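Local coordinates for mandelate racemase/muconate lactonizing protein (Alicyclobacillus acidocaldarius LAA1, PDB 3QLD) that belongs to the mandelate racemase/muconate lactonizing group of the enolase superfamily, pairing an N-terminal enolase-like domain with a C-terminal TIM-barrel domain, at residues E247-R250 with E254-L257; L267-G272 with R282-A287. All blocks are in the same frame, centred on the assembly; numbering follows the deposited sequence.

Contact 1: residues E247-R250 with E254-L257; sequences ESVR and ELKL
Glu254, near the start of helix 252-261, sends its carboxylate back to the loop residues Ser248 and Arg250, and the polar part of the contact rests on this one group. Arg250 N donates to Glu254 OE1 over 2.9 Å, with a fairly straight N-H...O angle of 158°. The donor does not lie in the carboxylate plane but comes from above it, 43° out. The same oxygen is also flanked by aliphatic carbon, since Arg250 CG stands 3.3 Å from Glu254 OE1. The Arg250 and Glu254 side chains lie side by side and point the same way, with their guanidinium and carboxylate planes nearly coplanar. Even so, the charged groups do not touch: Arg250 NH1 remains 4.7 Å from Glu254 OE2 and instead forms a salt bridge with Glu226.

The other carboxylate oxygen is less comfortably placed. Glu254 OE2 approaches Ser248 O to 3.0 Å. Two acceptors this close would probably raise the cost of a negative charge on OE2; the long, weak ion pair of OE2 with Arg253 of the second subunit, and the N-H bond to OE1, may offset it.

The apolar part is smaller. Val249 CG1, anti to its own backbone nitrogen (chi1 170°), reaches the flank of the helix and packs against Leu255 CB at 4.1 Å, the two side chains meeting at a slant.

The contact thus closes the turn from barrel strand 243-245 into the helix that follows it. Val249 and Leu255 both continue onto Leu267 of strand 266-269, and Leu255 also reaches Ala283 and Val286 of helix 277-289. Glu254 also packs on Trp229 of helix 229-238.

Contact 2: residues L267-G272 with R282-A287; sequences LNVKPG and RALDVA. With SO4 (sulfate ion), chain C.
A beta-alpha unit of the barrel is held together where Leu267 and Val269 of strand 266-269 meet Ala283 and Leu284 of helix 277-289. The contact is wholly apolar and buried. Alternate strand residues face the helix: Leu267 CD2 rests 4.3 Å from the Ala283 methyl CB, which points toward the strand, while Val269 CG2 meets Leu284 CD2 at 4.1 Å. Leu284 leaves the helix obliquely and, with CG anti to its carbonyl carbon (chi1 -69°), brings CD2 round to Val269, whose side chain it crosses at about a right angle.

Arg282, the first residue of the helix segment, takes no part in this packing; its guanidinium binds a sulfate ion, probably from the crystallisation liquor. Arg282 NH2 donates to sulfate O3 at 2.5 Å, shorter than usual, so the exact distance is doubtful; Arg282 NH1 adds a weak bond to the same oxygen at 3.3 Å. The sulphur sits at the edge of the guanidinium, in its plane. The ion is also hydrogen-bonded to Arg105, to Val252 N and to Arg253 of the same chain.

Strand 266-269 is hydrogen-bonded to strand 293-296, whose Ala294 touches both Val269 and Leu284. Val269 and Ala283 also pack on Leu274 of helix 271-274.

In the fold
Both contacts lie in the barrel domain and follow one another in series. From the N terminus, strand 243-245 leads into contact 1, which closes the short connection into helix 252-261, three residues separating its segments. Helix 252-261 then runs to strand 266-269, where contact 2 opens; the nine residues between its segments, mostly helical, finish helix 271-274 and begin helix 277-289. Neither contact encloses or crosses the other, yet their centres are about 9 Å apart and they touch directly. Val249 CG1 lies 3.8 Å from Leu267 CD1, and Leu255 CD2 lies 3.9 Å from Leu267 CD2, so the packing of two successive beta-alpha units is continuous there.

Contact 1: residues E247-R250 with E254-L257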
ATOM      1  N   GLU A 247       4.334 -11.738   1.729  1.00 25.53           N
ATOM      2  CA  GLU A 247       3.867 -10.313   1.744  1.00 28.36           C
ATOM      3  C   GLU A 247       4.670  -9.435   0.791  1.00 28.49           C
ATOM      4  O   GLU A 247       4.183  -8.400   0.310  1.00 28.36           O
ATOM      5  CB  GLU A 247       3.725  -9.745   3.191  1.00 27.00           C
ATOM      6  CG  GLU A 247       5.044  -9.498   3.888  1.00 31.71           C
ATOM      7  CD  GLU A 247       5.503 -10.723   4.710  1.00 35.70           C
ATOM      8  OE1 GLU A 247       6.323 -10.487   5.606  1.00 36.79           O
ATOM      9  OE2 GLU A 247       5.033 -11.893   4.489  1.00 32.87           O
ATOM     10  N   SER A 248       5.861  -9.914   0.418  1.00 29.07           N
ATOM     11  CA  SER A 248       6.658  -9.215  -0.599  1.00 29.32           C
ATOM     12  C   SER A 248       6.083  -9.229  -1.976  1.00 29.86           C
ATOM     13  O   SER A 248       6.635  -8.550  -2.842  1.00 30.42           O
ATOM     14  CB  SER A 248       8.085  -9.778  -0.667  1.00 28.75           C
ATOM     15  OG  SER A 248       8.811  -9.449   0.495  1.00 29.63           O
ATOM     16  N   VAL A 249       5.074 -10.074  -2.212  1.00 28.72           N
ATOM     17  CA  VAL A 249       4.401 -10.130  -3.470  1.00 29.99           C
ATOM     18  C   VAL A 249       2.870  -9.862  -3.299  1.00 32.09           C
ATOM     19  O   VAL A 249       2.085 -10.761  -2.975  1.00 32.64           O
ATOM     20  CB  VAL A 249       4.600 -11.471  -4.136  1.00 31.00           C
ATOM     21  CG1 VAL A 249       3.659 -11.549  -5.350  1.00 29.08           C
ATOM     22  CG2 VAL A 249       6.149 -11.633  -4.606  1.00 28.18           C
ATOM     23  N   ARG A 250       2.480  -8.633  -3.593  1.00 34.81           N
ATOM     24  CA  ARG A 250       1.099  -8.165  -3.386  1.00 37.39           C
ATOM     25  C   ARG A 250       0.304  -8.048  -4.672  1.00 37.16           C
ATOM     26  O   ARG A 250      -0.863  -7.675  -4.613  1.00 38.46           O
ATOM     27  CB  ARG A 250       1.086  -6.750  -2.757  1.00 37.95           C
ATOM     28  CG  ARG A 250       2.060  -6.441  -1.642  1.00 43.97           C
ATOM     29  CD  ARG A 250       1.529  -6.977  -0.300  1.00 49.02           C
ATOM     30  NE  ARG A 250       2.022  -6.371   0.966  1.00 53.27           N
ATOM     31  CZ  ARG A 250       3.219  -5.805   1.250  1.00 57.73           C
ATOM     32  NH1 ARG A 250       4.197  -5.663   0.342  1.00 57.57           N
ATOM     33  NH2 ARG A 250       3.442  -5.368   2.505  1.00 56.54           N
ATOM     34  N   GLU A 254       4.312  -7.345  -9.274  1.00 32.70           N
ATOM     35  CA  GLU A 254       5.425  -7.629  -8.350  1.00 32.38           C
ATOM     36  C   GLU A 254       5.951  -9.058  -8.555  1.00 29.04           C
ATOM     37  O   GLU A 254       7.117  -9.333  -8.403  1.00 28.23           O
ATOM     38  CB  GLU A 254       4.981  -7.458  -6.912  1.00 32.07           C
ATOM     39  CG  GLU A 254       5.410  -6.092  -6.262  1.00 38.31           C
ATOM     40  CD  GLU A 254       5.136  -6.068  -4.743  1.00 40.68           C
ATOM     41  OE1 GLU A 254       3.972  -6.323  -4.344  1.00 40.95           O
ATOM     42  OE2 GLU A 254       6.087  -5.801  -3.953  1.00 46.84           O
ATOM     43  N   LEU A 255       5.045  -9.963  -8.849  1.00 28.70           N
ATOM     44  CA  LEU A 255       5.388 -11.353  -9.173  1.00 27.87           C
ATOM     45  C   LEU A 255       6.178 -11.379 -10.457  1.00 27.90           C
ATOM     46  O   LEU A 255       7.150 -12.084 -10.529  1.00 28.13           O
ATOM     47  CB  LEU A 255       4.139 -12.232  -9.324  1.00 27.83           C
ATOM     48  CG  LEU A 255       4.446 -13.746  -9.591  1.00 27.45           C
ATOM     49  CD1 LEU A 255       5.187 -14.371  -8.427  1.00 28.26           C
ATOM     50  CD2 LEU A 255       3.140 -14.500  -9.801  1.00 27.24           C
ATOM     51  N   LYS A 256       5.770 -10.625 -11.481  1.00 28.61           N
ATOM     52  CA  LYS A 256       6.610 -10.469 -12.714  1.00 29.89           C
ATOM     53  C   LYS A 256       8.044 -10.018 -12.442  1.00 29.75           C
ATOM     54  O   LYS A 256       9.012 -10.570 -13.020  1.00 30.46           O
ATOM     55  CB  LYS A 256       5.935  -9.577 -13.802  1.00 28.27           C
ATOM     56  CG  LYS A 256       4.814 -10.308 -14.499  1.00 33.93           C
ATOM     57  CD  LYS A 256       4.063  -9.388 -15.542  1.00 37.19           C
ATOM     58  CE  LYS A 256       2.908 -10.195 -16.167  1.00 44.18           C
ATOM     59  NZ  LYS A 256       2.218  -9.521 -17.326  1.00 47.79           N
ATOM     60  N   LEU A 257       8.182  -9.041 -11.549  1.00 29.59           N
ATOM     61  CA  LEU A 257       9.482  -8.496 -11.196  1.00 29.51           C
ATOM     62  C   LEU A 257      10.285  -9.578 -10.416  1.00 29.70           C
ATOM     63  O   LEU A 257      11.491  -9.785 -10.656  1.00 29.73           O
ATOM     64  CB  LEU A 257       9.311  -7.221 -10.335  1.00 29.45           C
ATOM     65  CG  LEU A 257      10.634  -6.710  -9.720  1.00 30.92           C
ATOM     66  CD1 LEU A 257      11.671  -6.261 -10.826  1.00 34.54           C
ATOM     67  CD2 LEU A 257      10.421  -5.626  -8.692  1.00 30.98           C
TER

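Contact 2: residues L267-G272 with R282-A287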
ATOM      1  N   LEU A 267       5.759 -19.234  -4.400  1.00 27.13           N
ATOM      2  CA  LEU A 267       4.801 -18.177  -4.030  1.00 25.86           C
ATOM      3  C   LEU A 267       3.821 -18.723  -3.013  1.00 27.34           C
ATOM      4  O   LEU A 267       3.197 -19.781  -3.264  1.00 26.52           O
ATOM      5  CB  LEU A 267       4.086 -17.648  -5.292  1.00 26.91           C
ATOM      6  CG  LEU A 267       3.005 -16.552  -5.079  1.00 30.87           C
ATOM      7  CD1 LEU A 267       3.669 -15.253  -4.560  1.00 33.05           C
ATOM      8  CD2 LEU A 267       2.284 -16.273  -6.405  1.00 33.96           C
ATOM      9  N   ASN A 268       3.728 -18.025  -1.875  1.00 24.51           N
ATOM     10  CA  ASN A 268       2.609 -18.173  -0.916  1.00 27.00           C
ATOM     11  C   ASN A 268       1.449 -17.357  -1.447  1.00 27.71           C
ATOM     12  O   ASN A 268       1.505 -16.112  -1.507  1.00 25.94           O
ATOM     13  CB  ASN A 268       3.041 -17.777   0.504  1.00 25.77           C
ATOM     14  CG  ASN A 268       1.930 -17.872   1.539  1.00 24.22           C
ATOM     15  OD1 ASN A 268       0.753 -17.874   1.190  1.00 27.61           O
ATOM     16  ND2 ASN A 268       2.300 -17.891   2.793  1.00 25.65           N
ATOM     17  N   VAL A 269       0.430 -18.077  -1.908  1.00 27.01           N
ATOM     18  CA  VAL A 269      -0.765 -17.440  -2.489  1.00 28.54           C
ATOM     19  C   VAL A 269      -1.815 -17.220  -1.401  1.00 29.28           C
ATOM     20  O   VAL A 269      -2.161 -18.160  -0.684  1.00 26.70           O
ATOM     21  CB  VAL A 269      -1.384 -18.322  -3.578  1.00 29.48           C
ATOM     22  CG1 VAL A 269      -2.835 -17.795  -4.013  1.00 26.95           C
ATOM     23  CG2 VAL A 269      -0.414 -18.346  -4.800  1.00 29.65           C
ATOM     24  N   LYS A 270      -2.327 -15.978  -1.255  1.00 29.44           N
ATOM     25  CA  LYS A 270      -3.524 -15.796  -0.408  1.00 28.71           C
ATOM     26  C   LYS A 270      -4.411 -14.914  -1.287  1.00 27.74           C
ATOM     27  O   LYS A 270      -4.024 -13.820  -1.641  1.00 25.71           O
ATOM     28  CB  LYS A 270      -3.190 -15.139   0.924  1.00 28.10           C
ATOM     29  CG  LYS A 270      -2.187 -15.901   1.770  1.00 31.30           C
ATOM     30  CD  LYS A 270      -1.889 -15.244   3.122  1.00 33.91           C
ATOM     31  CE  LYS A 270      -0.685 -15.956   3.756  1.00 33.31           C
ATOM     32  NZ  LYS A 270      -0.232 -15.376   5.038  1.00 33.10           N
ATOM     33  N   PRO A 271      -5.519 -15.470  -1.786  1.00 27.12           N
ATOM     34  CA  PRO A 271      -6.351 -14.782  -2.767  1.00 26.30           C
ATOM     35  C   PRO A 271      -6.723 -13.385  -2.301  1.00 25.65           C
ATOM     36  O   PRO A 271      -6.753 -12.466  -3.096  1.00 25.96           O
ATOM     37  CB  PRO A 271      -7.577 -15.737  -2.918  1.00 27.93           C
ATOM     38  CG  PRO A 271      -6.978 -17.086  -2.555  1.00 29.56           C
ATOM     39  CD  PRO A 271      -5.978 -16.849  -1.495  1.00 27.28           C
ATOM     40  N   GLY A 272      -6.976 -13.212  -1.006  1.00 26.09           N
ATOM     41  CA  GLY A 272      -7.355 -11.881  -0.501  1.00 26.01           C
ATOM     42  C   GLY A 272      -6.195 -10.900  -0.636  1.00 26.05           C
ATOM     43  O   GLY A 272      -6.366  -9.772  -1.069  1.00 27.69           O
ATOM     44  N   ARG A 282      -4.509 -15.137 -12.461  1.00 31.33           N
ATOM     45  CA  ARG A 282      -3.413 -14.431 -13.162  1.00 31.96           C
ATOM     46  C   ARG A 282      -2.029 -14.638 -12.565  1.00 31.54           C
ATOM     47  O   ARG A 282      -1.062 -14.810 -13.324  1.00 30.11           O
ATOM     48  CB  ARG A 282      -3.663 -12.946 -13.338  1.00 32.90           C
ATOM     49  CG  ARG A 282      -4.836 -12.650 -14.257  1.00 36.47           C
ATOM     50  CD  ARG A 282      -5.053 -11.186 -14.528  1.00 41.03           C
ATOM     51  NE  ARG A 282      -5.504 -10.460 -13.329  1.00 43.38           N
ATOM     52  CZ  ARG A 282      -4.744  -9.569 -12.701  1.00 46.43           C
ATOM     53  NH1 ARG A 282      -5.192  -8.948 -11.613  1.00 46.88           N
ATOM     54  NH2 ARG A 282      -3.537  -9.278 -13.189  1.00 44.03           N
ATOM     55  N   ALA A 283      -1.924 -14.645 -11.230  1.00 30.19           N
ATOM     56  CA  ALA A 283      -0.665 -14.968 -10.545  1.00 30.67           C
ATOM     57  C   ALA A 283      -0.187 -16.389 -10.817  1.00 31.01           C
ATOM     58  O   ALA A 283       1.025 -16.638 -10.957  1.00 30.65           O
ATOM     59  CB  ALA A 283      -0.779 -14.783  -9.000  1.00 29.05           C
ATOM     60  N   LEU A 284      -1.116 -17.345 -10.847  1.00 31.76           N
ATOM     61  CA  LEU A 284      -0.711 -18.720 -11.088  1.00 32.86           C
ATOM     62  C   LEU A 284      -0.190 -18.905 -12.541  1.00 33.17           C
ATOM     63  O   LEU A 284       0.712 -19.700 -12.768  1.00 32.96           O
ATOM     64  CB  LEU A 284      -1.867 -19.679 -10.813  1.00 32.75           C
ATOM     65  CG  LEU A 284      -2.278 -19.806  -9.352  1.00 36.84           C
ATOM     66  CD1 LEU A 284      -3.329 -20.907  -9.132  1.00 37.13           C
ATOM     67  CD2 LEU A 284      -1.052 -20.031  -8.446  1.00 34.49           C
ATOM     68  N   ASP A 285      -0.785 -18.188 -13.486  1.00 33.53           N
ATOM     69  CA  ASP A 285      -0.331 -18.200 -14.892  1.00 35.77           C
ATOM     70  C   ASP A 285       1.113 -17.788 -14.930  1.00 35.12           C
ATOM     71  O   ASP A 285       1.951 -18.486 -15.503  1.00 34.79           O
ATOM     72  CB  ASP A 285      -1.120 -17.211 -15.771  1.00 36.04           C
ATOM     73  CG  ASP A 285      -2.358 -17.838 -16.346  1.00 41.93           C
ATOM     74  OD1 ASP A 285      -2.481 -19.076 -16.240  1.00 46.78           O
ATOM     75  OD2 ASP A 285      -3.232 -17.112 -16.893  1.00 51.77           O
ATOM     76  N   VAL A 286       1.379 -16.627 -14.347  1.00 33.59           N
ATOM     77  CA  VAL A 286       2.728 -16.062 -14.357  1.00 33.84           C
ATOM     78  C   VAL A 286       3.718 -16.922 -13.577  1.00 31.79           C
ATOM     79  O   VAL A 286       4.879 -17.072 -14.024  1.00 32.37           O
ATOM     80  CB  VAL A 286       2.772 -14.574 -13.861  1.00 34.00           C
ATOM     81  CG1 VAL A 286       4.268 -14.053 -13.713  1.00 35.70           C
ATOM     82  CG2 VAL A 286       2.016 -13.647 -14.813  1.00 35.58           C
ATOM     83  N   ALA A 287       3.313 -17.488 -12.435  1.00 29.72           N
ATOM     84  CA  ALA A 287       4.245 -18.355 -11.669  1.00 30.13           C
ATOM     85  C   ALA A 287       4.601 -19.657 -12.442  1.00 30.91           C
ATOM     86  O   ALA A 287       5.788 -20.109 -12.480  1.00 29.58           O
ATOM     87  CB  ALA A 287       3.713 -18.681 -10.311  1.00 29.43           C
TER
HETATM   88  S   SO4 C 401      -1.975  -6.671 -11.009  1.00 51.58           S
HETATM   89  O1  SO4 C 401      -2.689  -5.456 -10.625  1.00 51.36           O
HETATM   90  O2  SO4 C 401      -2.237  -7.722 -10.031  1.00 49.65           O
HETATM   91  O3  SO4 C 401      -2.470  -7.182 -12.285  1.00 51.07           O
HETATM   92  O4  SO4 C 401      -0.554  -6.326 -11.114  1.00 49.86           O